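Local atomic coordinates of Low molecular weight protein-tyrosine-phosphatase YfkJ (Bacillus subtilis, PDB entry 4ETM), a protein that dephosphorylates phosphotyrosine-containing proteins as a low molecular weight protein-tyrosine phosphatase and takes part in resistance to ethanol stress. Residues K53-G58 against L87-S92; E108-L113 against I125-D130; E36-D41 against L155-C160. All blocks are in the same frame, centred on the assembly; numbering follows the deposited sequence.

The three contacts differ in chemistry with the elements they join. Contact 1, a bridge between the end of edge strand 52-58 and a loop, is partly buried and is made by backbone hydrogen bonds and a salt bridge, with potassium beside it. Contacts 2 and 3 are buried and apolar, with no hydrogen bond across either: contact 2 lays helix 107-117 against the other edge strand, 125-127, while contact 3 packs two helices together. All three contacts touch. V91 of contact 1 packs on L113 of contact 2, E36 of contact 3 probably hydrogen-bonds S56 of contact 1, and L128 of contact 2 rests on helix 149-170 near I156.

Contact 1. Residues K53-G58 against L87-S92; sequences KADSAG and LARQVS. With K (potassium ion), chain E.
G58 and V91 hold the tight end of this contact, where the last residue of strand 52-58 pairs with a loop in a single bridge. G58 N donates to R89 O at 2.8 Å, in the plane of that carbonyl, and G58 O accepts from V91 N at 2.8 Å, so both polar groups of the glycine are used. A57 CB packs beside this bridge, 3.9 Å from V91 CB, and lies over one face of the R89 guanidinium.

Toward the start of the strand the backbones diverge and side chains take over. In R89, CG stands between the backbone N and the carbonyl carbon (chi1 83°), and from there the extended chain carries the guanidinium to D55. NE and NH2 approach side-on and both donate to one oxygen: D55 OD2, 3.0 Å from R89 NH2 and 3.2 Å from R89 NE, sits at the guanidinium edge, while both nitrogens reach it from the same face of the carboxylate plane. D55 and R89 are partly exposed; back at the bridge, Q90 is exposed, and its NE2 bonds I59 O. Beside D55, S56 O and N28 OD1 bind the potassium ion, S56 O at a long 3.3 Å.

With D95 as a second acidic partner, the guanidinium would be expected to stay charged and rotate little, while the backbone pair ties the loop to G58, close to the nucleophile C25.

Contact 2. Residues E108-L113 against I125-D130; sequences ENIGSL and IKRLLD
I110 and L113 project from helix 107-117 onto I125 and its neighbours on strand 125-127, joining the last two elements of a beta-alpha-beta unit that begins with strand 101-104. The helix and the strand run nearly antiparallel, 168° between their directions, as expected when a parallel sheet gains a strand through a right-handed crossover.

Apolar packing accounts for all of the contact across the two segments. The CG2 branch of I125 is shared by two methyls of the helix: I110 CD1 lies 3.7 Å from I125 CG2, and L113 CD1 meets the same carbon at the same distance. The two isoleucines lie alongside each other head to tail, so the end of the I110 chain travels beyond I125 and its CD1 settles 3.6 Å from the backbone carbon C of K126. R127 adds its aliphatic portion, lying athwart I110, with R127 CG 3.7 Å from I110 CG1. On the sheet side A104 and I102 extend this core.

Polar interactions lie to the sides. Across the dimer interface, S112 OG donates to G111 O of the second subunit, and the reverse bond, from S112 OG of that subunit to G111 O, matches it on the flank of the helix buried between the two chains.

Charged groups gather where the strand ends and the 3-10 turn 128-130 begins. R127 bends at chi3 (-60°), bringing the edge of its guanidinium to D130, while its NH1 forms a salt bridge with D139. D130 uses both oxygens on R127: OD1 accepts from R127 NE at 3.2 Å, and OD2 takes the backbone N of R127 at 2.9 Å from well above the carboxylate plane.

Contact 3. Residues E36-D41 against L155-C160; sequences EAIFRD and LIKTGC
Helix 31-45, which starts at the arginine closing the phosphate-binding loop, packs here through I38 and F39 against the long C-terminal helix 149-170. The local axes approach to 9.5 Å and cross at -42°, both helices running in broadly the same direction.

I38 spreads its branches over successive turns of the partner. Its CD1 lies between two residues, 4.0 Å from I156 CG2 and 3.9 Å from K157 CG, while its CG2 faces C160 CB at 4.1 Å. Only the aliphatic base of K157 takes part; its chain bends at chi3 and the amine leads away. F39 meets C160 at a different level: F39 CB is 3.8 Å from C160 SG, and C160 O sits at the edge of the ring, near its plane. With CG anti to the backbone N (chi1 176°), the ring reaches past C160 to L163, L164 and I167 and makes an edge-to-face stack with F23 of the sheet.

I156 also touches the catalytic R31, so the core between the helices extends to the active site. Such a helix pair, layered on a four-stranded parallel sheet in 2-1-3-4 order, belongs to the alpha/beta fold of low molecular weight tyrosine phosphatases.

Contact 1. Residues K53-G58 against L87-S92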
loop_
_atom_site.group_PDB
_atom_site.type_symbol
_atom_site.label_atom_id
_atom_site.label_comp_id
_atom_site.label_asym_id
_atom_site.label_seq_id
_atom_site.Cartn_x
_atom_site.Cartn_y
_atom_site.Cartn_z
ATOM N N LYS A 53 -3.462 -21.012 14.106
ATOM C CA LYS A 53 -4.720 -20.953 13.379
ATOM C C LYS A 53 -4.639 -19.877 12.298
ATOM O O LYS A 53 -4.123 -18.788 12.547
ATOM C CB LYS A 53 -5.871 -20.641 14.333
ATOM C CG LYS A 53 -7.234 -20.861 13.706
ATOM C CD LYS A 53 -8.366 -20.590 14.684
ATOM C CE LYS A 53 -9.720 -20.809 14.022
ATOM N NZ LYS A 53 -10.842 -20.655 14.993
ATOM N N ALA A 54 -5.152 -20.170 11.106
ATOM C CA ALA A 54 -5.132 -19.184 10.024
ATOM C C ALA A 54 -6.534 -18.858 9.503
ATOM O O ALA A 54 -7.451 -19.675 9.611
ATOM C CB ALA A 54 -4.226 -19.655 8.883
ATOM N N ASP A 55 -6.685 -17.648 8.955
ATOM C CA ASP A 55 -7.933 -17.190 8.351
ATOM C C ASP A 55 -7.525 -16.257 7.220
ATOM O O ASP A 55 -6.338 -15.973 7.053
ATOM C CB ASP A 55 -8.806 -16.437 9.363
ATOM C CG ASP A 55 -10.210 -16.135 8.837
ATOM O OD1 ASP A 55 -10.664 -16.803 7.877
ATOM O OD2 ASP A 55 -10.879 -15.229 9.401
ATOM N N SER A 56 -8.482 -15.790 6.424
ATOM C CA SER A 56 -8.161 -14.774 5.423
ATOM C C SER A 56 -9.245 -13.713 5.375
ATOM O O SER A 56 -10.248 -13.848 6.022
ATOM C CB SER A 56 -7.855 -15.372 4.041
ATOM O OG SER A 56 -8.878 -16.209 3.548
ATOM N N ALA A 57 -9.043 -12.644 4.635
ATOM C CA ALA A 57 -10.074 -11.612 4.484
ATOM C C ALA A 57 -9.612 -10.655 3.411
ATOM O O ALA A 57 -8.420 -10.590 3.089
ATOM C CB ALA A 57 -10.313 -10.853 5.797
ATOM N N GLY A 58 -10.544 -9.876 2.870
ATOM C CA GLY A 58 -10.207 -8.987 1.779
ATOM C C GLY A 58 -10.391 -7.523 2.109
ATOM O O GLY A 58 -11.209 -7.165 2.942
ATOM N N LEU A 87 -15.072 -19.011 2.659
ATOM C CA LEU A 87 -15.992 -18.099 1.974
ATOM C C LEU A 87 -15.590 -16.662 2.210
ATOM O O LEU A 87 -15.538 -16.244 3.352
ATOM C CB LEU A 87 -17.399 -18.247 2.540
ATOM C CG LEU A 87 -18.174 -19.535 2.340
ATOM C CD1 LEU A 87 -19.484 -19.420 3.094
ATOM C CD2 LEU A 87 -18.412 -19.748 0.858
ATOM N N ALA A 88 -15.417 -15.879 1.156
ATOM C CA ALA A 88 -14.886 -14.523 1.272
ATOM C C ALA A 88 -15.547 -13.626 2.323
ATOM O O ALA A 88 -16.767 -13.665 2.523
ATOM C CB ALA A 88 -14.915 -13.826 -0.085
ATOM N N ARG A 89 -14.722 -12.803 2.960
ATOM C CA ARG A 89 -15.193 -11.805 3.912
ATOM C C ARG A 89 -14.305 -10.580 3.831
ATOM O O ARG A 89 -13.178 -10.650 3.333
ATOM C CB ARG A 89 -15.213 -12.354 5.340
ATOM C CG ARG A 89 -13.874 -12.307 6.075
ATOM C CD ARG A 89 -14.045 -12.872 7.490
ATOM N NE ARG A 89 -12.794 -13.007 8.229
ATOM C CZ ARG A 89 -12.241 -12.029 8.940
ATOM N NH1 ARG A 89 -12.818 -10.828 9.003
ATOM N NH2 ARG A 89 -11.107 -12.249 9.581
ATOM N N GLN A 90 -14.815 -9.452 4.303
ATOM C CA GLN A 90 -14.089 -8.203 4.223
ATOM C C GLN A 90 -13.456 -7.926 5.577
ATOM O O GLN A 90 -14.103 -8.065 6.606
ATOM C CB GLN A 90 -15.037 -7.067 3.844
ATOM C CG GLN A 90 -14.372 -5.708 3.671
ATOM C CD GLN A 90 -15.300 -4.696 3.031
ATOM O OE1 GLN A 90 -16.509 -4.705 3.271
ATOM N NE2 GLN A 90 -14.748 -3.820 2.217
ATOM N N VAL A 91 -12.191 -7.534 5.568
ATOM C CA VAL A 91 -11.476 -7.244 6.800
ATOM C C VAL A 91 -12.078 -6.037 7.529
ATOM O O VAL A 91 -12.633 -5.132 6.914
ATOM C CB VAL A 91 -9.993 -6.991 6.504
ATOM C CG1 VAL A 91 -9.821 -5.666 5.770
ATOM C CG2 VAL A 91 -9.170 -7.043 7.785
ATOM N N SER A 92 -11.975 -6.046 8.850
ATOM C CA SER A 92 -12.501 -4.956 9.655
ATOM C C SER A 92 -11.459 -4.532 10.675
ATOM O O SER A 92 -10.442 -5.215 10.863
ATOM C CB SER A 92 -13.788 -5.377 10.350
ATOM O OG SER A 92 -13.550 -6.439 11.245
HETATM K K K E . -12.301 -15.836 4.314
HETATM O O HOH W 1 -11.576 -17.426 1.543
#

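Contact 2. Residues E108-L113 against I125-D130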
loop_
_atom_site.group_PDB
_atom_site.type_symbol
_atom_site.label_atom_id
_atom_site.label_comp_id
_atom_site.label_asym_id
_atom_site.label_seq_id
_atom_site.Cartn_x
_atom_site.Cartn_y
_atom_site.Cartn_z
ATOM N N GLU A 108 -0.235 -2.388 -1.891
ATOM C CA GLU A 108 -1.551 -1.749 -1.826
ATOM C C GLU A 108 -2.385 -2.252 -0.653
ATOM O O GLU A 108 -3.056 -1.462 0.023
ATOM C CB GLU A 108 -2.315 -1.865 -3.155
ATOM C CG GLU A 108 -1.656 -1.082 -4.283
ATOM C CD GLU A 108 -2.376 -1.247 -5.617
ATOM O OE1 GLU A 108 -3.223 -2.154 -5.731
ATOM O OE2 GLU A 108 -2.093 -0.478 -6.557
ATOM N N ASN A 109 -2.358 -3.558 -0.426
ATOM C CA ASN A 109 -3.106 -4.151 0.682
ATOM C C ASN A 109 -2.641 -3.566 2.016
ATOM O O ASN A 109 -3.456 -3.255 2.899
ATOM C CB ASN A 109 -2.897 -5.664 0.743
ATOM C CG ASN A 109 -3.406 -6.402 -0.476
ATOM O OD1 ASN A 109 -2.920 -7.488 -0.776
ATOM N ND2 ASN A 109 -4.390 -5.853 -1.158
ATOM N N ILE A 110 -1.325 -3.431 2.165
ATOM C CA ILE A 110 -0.744 -2.864 3.380
ATOM C C ILE A 110 -1.272 -1.448 3.578
ATOM O O ILE A 110 -1.709 -1.082 4.669
ATOM C CB ILE A 110 0.788 -2.811 3.307
ATOM C CG1 ILE A 110 1.382 -4.219 3.181
ATOM C CG2 ILE A 110 1.360 -2.011 4.473
ATOM C CD1 ILE A 110 1.638 -4.909 4.489
ATOM N N GLY A 111 -1.250 -0.661 2.507
ATOM C CA GLY A 111 -1.732 0.703 2.562
ATOM C C GLY A 111 -3.200 0.784 2.937
ATOM O O GLY A 111 -3.598 1.663 3.700
ATOM N N SER A 112 -4.007 -0.133 2.404
ATOM C CA SER A 112 -5.423 -0.162 2.747
ATOM C C SER A 112 -5.635 -0.458 4.217
ATOM O O SER A 112 -6.492 0.158 4.844
ATOM C CB SER A 112 -6.178 -1.179 1.896
ATOM O OG SER A 112 -6.128 -0.810 0.527
ATOM N N LEU A 113 -4.855 -1.396 4.763
ATOM C CA LEU A 113 -4.970 -1.742 6.174
ATOM C C LEU A 113 -4.543 -0.536 7.019
ATOM O O LEU A 113 -5.086 -0.300 8.094
ATOM C CB LEU A 113 -4.155 -3.002 6.509
ATOM C CG LEU A 113 -4.666 -4.315 5.895
ATOM C CD1 LEU A 113 -3.608 -5.411 5.923
ATOM C CD2 LEU A 113 -5.927 -4.806 6.588
ATOM N N ILE A 125 1.688 -5.919 10.697
ATOM C CA ILE A 125 1.184 -6.035 9.334
ATOM C C ILE A 125 2.366 -6.046 8.365
ATOM O O ILE A 125 3.056 -5.040 8.226
ATOM C CB ILE A 125 0.241 -4.859 8.994
ATOM C CG1 ILE A 125 -0.893 -4.787 10.018
ATOM C CG2 ILE A 125 -0.304 -4.989 7.580
ATOM C CD1 ILE A 125 -1.843 -3.638 9.814
ATOM N N LYS A 126 2.604 -7.184 7.716
ATOM C CA LYS A 126 3.714 -7.327 6.778
ATOM C C LYS A 126 3.246 -8.016 5.493
ATOM O O LYS A 126 2.180 -8.654 5.483
ATOM C CB LYS A 126 4.855 -8.124 7.416
ATOM C CG LYS A 126 5.504 -7.443 8.621
ATOM C CD LYS A 126 6.761 -8.180 9.051
ATOM C CE LYS A 126 7.558 -7.398 10.090
ATOM N NZ LYS A 126 6.802 -7.183 11.360
ATOM N N ARG A 127 4.005 -7.863 4.404
ATOM C CA ARG A 127 3.724 -8.610 3.175
ATOM C C ARG A 127 4.236 -10.049 3.283
ATOM O O ARG A 127 5.256 -10.302 3.930
ATOM C CB ARG A 127 4.355 -7.940 1.945
ATOM C CG ARG A 127 3.665 -6.661 1.511
ATOM C CD ARG A 127 4.335 -6.072 0.273
ATOM N NE ARG A 127 5.740 -5.751 0.509
ATOM C CZ ARG A 127 6.483 -5.051 -0.340
ATOM N NH1 ARG A 127 5.948 -4.614 -1.475
ATOM N NH2 ARG A 127 7.756 -4.783 -0.059
ATOM N N LEU A 128 3.529 -10.979 2.647
ATOM C CA LEU A 128 3.963 -12.383 2.610
ATOM C C LEU A 128 5.406 -12.505 2.142
ATOM O O LEU A 128 6.212 -13.192 2.776
ATOM C CB LEU A 128 3.059 -13.209 1.699
ATOM C CG LEU A 128 3.403 -14.696 1.617
ATOM C CD1 LEU A 128 3.267 -15.369 2.987
ATOM C CD2 LEU A 128 2.523 -15.352 0.562
ATOM N N LEU A 129 5.746 -11.843 1.038
ATOM C CA LEU A 129 7.092 -11.992 0.488
ATOM C C LEU A 129 8.184 -11.207 1.242
ATOM O O LEU A 129 9.367 -11.312 0.902
ATOM C CB LEU A 129 7.121 -11.686 -1.009
ATOM C CG LEU A 129 6.205 -12.579 -1.843
ATOM C CD1 LEU A 129 6.286 -12.170 -3.310
ATOM C CD2 LEU A 129 6.604 -14.039 -1.651
ATOM N N ASP A 130 7.792 -10.441 2.263
ATOM C CA ASP A 130 8.749 -9.825 3.188
ATOM C C ASP A 130 9.494 -10.942 3.941
ATOM O O ASP A 130 10.645 -10.774 4.366
ATOM C CB ASP A 130 8.051 -8.868 4.190
ATOM C CG ASP A 130 7.518 -7.580 3.535
ATOM O OD1 ASP A 130 7.856 -7.289 2.367
ATOM O OD2 ASP A 130 6.759 -6.837 4.207
#

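Contact 3. Residues E36-D41 against L155-C160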
loop_
_atom_site.group_PDB
_atom_site.type_symbol
_atom_site.label_atom_id
_atom_site.label_comp_id
_atom_site.label_asym_id
_atom_site.label_seq_id
_atom_site.Cartn_x
_atom_site.Cartn_y
_atom_site.Cartn_z
ATOM N N GLU A 36 -4.140 -18.985 2.937
ATOM C CA GLU A 36 -4.782 -19.607 4.091
ATOM C C GLU A 36 -4.722 -21.147 4.036
ATOM O O GLU A 36 -4.237 -21.799 4.973
ATOM C CB GLU A 36 -6.235 -19.116 4.217
ATOM C CG GLU A 36 -6.908 -19.600 5.503
ATOM C CD GLU A 36 -8.414 -19.527 5.462
ATOM O OE1 GLU A 36 -9.049 -20.315 6.207
ATOM O OE2 GLU A 36 -8.965 -18.690 4.716
ATOM N N ALA A 37 -5.194 -21.719 2.938
ATOM C CA ALA A 37 -5.247 -23.168 2.776
ATOM C C ALA A 37 -3.857 -23.779 2.761
ATOM O O ALA A 37 -3.612 -24.798 3.405
ATOM C CB ALA A 37 -5.987 -23.519 1.502
ATOM N N ILE A 38 -2.942 -23.167 2.013
ATOM C CA ILE A 38 -1.587 -23.697 1.907
ATOM C C ILE A 38 -0.863 -23.620 3.242
ATOM O O ILE A 38 -0.243 -24.585 3.680
ATOM C CB ILE A 38 -0.778 -22.947 0.825
ATOM C CG1 ILE A 38 -1.255 -23.372 -0.561
ATOM C CG2 ILE A 38 0.713 -23.215 0.973
ATOM C CD1 ILE A 38 -0.529 -22.659 -1.691
ATOM N N PHE A 39 -0.955 -22.468 3.895
ATOM C CA PHE A 39 -0.297 -22.276 5.178
ATOM C C PHE A 39 -0.831 -23.247 6.218
ATOM O O PHE A 39 -0.067 -23.793 7.025
ATOM C CB PHE A 39 -0.485 -20.838 5.654
ATOM C CG PHE A 39 0.082 -20.578 6.998
ATOM C CD1 PHE A 39 1.406 -20.201 7.145
ATOM C CD2 PHE A 39 -0.706 -20.707 8.127
ATOM C CE1 PHE A 39 1.925 -19.953 8.395
ATOM C CE2 PHE A 39 -0.188 -20.467 9.379
ATOM C CZ PHE A 39 1.122 -20.080 9.510
ATOM N N ARG A 40 -2.144 -23.458 6.210
ATOM C CA ARG A 40 -2.764 -24.402 7.140
ATOM C C ARG A 40 -2.195 -25.796 6.924
ATOM O O ARG A 40 -1.889 -26.502 7.891
ATOM C CB ARG A 40 -4.286 -24.406 6.973
ATOM C CG ARG A 40 -4.970 -25.629 7.559
ATOM C CD ARG A 40 -6.387 -25.327 8.024
ATOM N NE ARG A 40 -7.222 -24.786 6.964
ATOM C CZ ARG A 40 -7.741 -23.561 6.954
ATOM N NH1 ARG A 40 -7.545 -22.721 7.962
ATOM N NH2 ARG A 40 -8.481 -23.185 5.932
ATOM N N ASP A 41 -2.045 -26.181 5.661
ATOM C CA ASP A 41 -1.490 -27.480 5.303
ATOM C C ASP A 41 -0.050 -27.645 5.787
ATOM O O ASP A 41 0.317 -28.698 6.328
ATOM C CB ASP A 41 -1.563 -27.688 3.787
ATOM C CG ASP A 41 -1.125 -29.075 3.372
ATOM O OD1 ASP A 41 -1.861 -30.037 3.682
ATOM O OD2 ASP A 41 -0.054 -29.203 2.734
ATOM N N LEU A 155 4.674 -18.475 -5.711
ATOM C CA LEU A 155 5.029 -17.423 -4.766
ATOM C C LEU A 155 4.439 -17.678 -3.386
ATOM O O LEU A 155 5.104 -17.491 -2.378
ATOM C CB LEU A 155 4.578 -16.065 -5.299
ATOM C CG LEU A 155 5.366 -15.568 -6.511
ATOM C CD1 LEU A 155 4.669 -14.380 -7.122
ATOM C CD2 LEU A 155 6.794 -15.210 -6.111
ATOM N N ILE A 156 3.183 -18.108 -3.345
ATOM C CA ILE A 156 2.510 -18.284 -2.074
ATOM C C ILE A 156 3.046 -19.518 -1.345
ATOM O O ILE A 156 3.134 -19.508 -0.114
ATOM C CB ILE A 156 0.989 -18.304 -2.241
ATOM C CG1 ILE A 156 0.496 -16.886 -2.539
ATOM C CG2 ILE A 156 0.324 -18.831 -1.000
ATOM C CD1 ILE A 156 -1.026 -16.782 -2.734
ATOM N N LYS A 157 3.451 -20.551 -2.092
ATOM C CA LYS A 157 4.093 -21.700 -1.458
ATOM C C LYS A 157 5.373 -21.318 -0.723
ATOM O O LYS A 157 5.520 -21.628 0.452
ATOM C CB LYS A 157 4.364 -22.824 -2.457
ATOM C CG LYS A 157 3.117 -23.619 -2.812
ATOM C CD LYS A 157 3.382 -24.663 -3.873
ATOM C CE LYS A 157 4.286 -25.763 -3.359
ATOM N NZ LYS A 157 4.505 -26.795 -4.410
ATOM N N THR A 158 6.288 -20.647 -1.411
ATOM C CA THR A 158 7.557 -20.267 -0.795
ATOM C C THR A 158 7.346 -19.264 0.339
ATOM O O THR A 158 7.987 -19.342 1.390
ATOM C CB THR A 158 8.560 -19.717 -1.831
ATOM O OG1 THR A 158 8.048 -18.522 -2.426
ATOM C CG2 THR A 158 8.796 -20.740 -2.915
ATOM N N GLY A 159 6.426 -18.333 0.134
ATOM C CA GLY A 159 6.162 -17.337 1.147
ATOM C C GLY A 159 5.643 -17.980 2.421
ATOM O O GLY A 159 6.086 -17.626 3.513
ATOM N N CYS A 160 4.689 -18.898 2.286
ATOM C CA CYS A 160 4.106 -19.564 3.450
ATOM C C CYS A 160 5.122 -20.428 4.180
ATOM O O CYS A 160 5.088 -20.526 5.410
ATOM C CB CYS A 160 2.897 -20.405 3.061
ATOM S SG CYS A 160 1.420 -19.442 2.680
#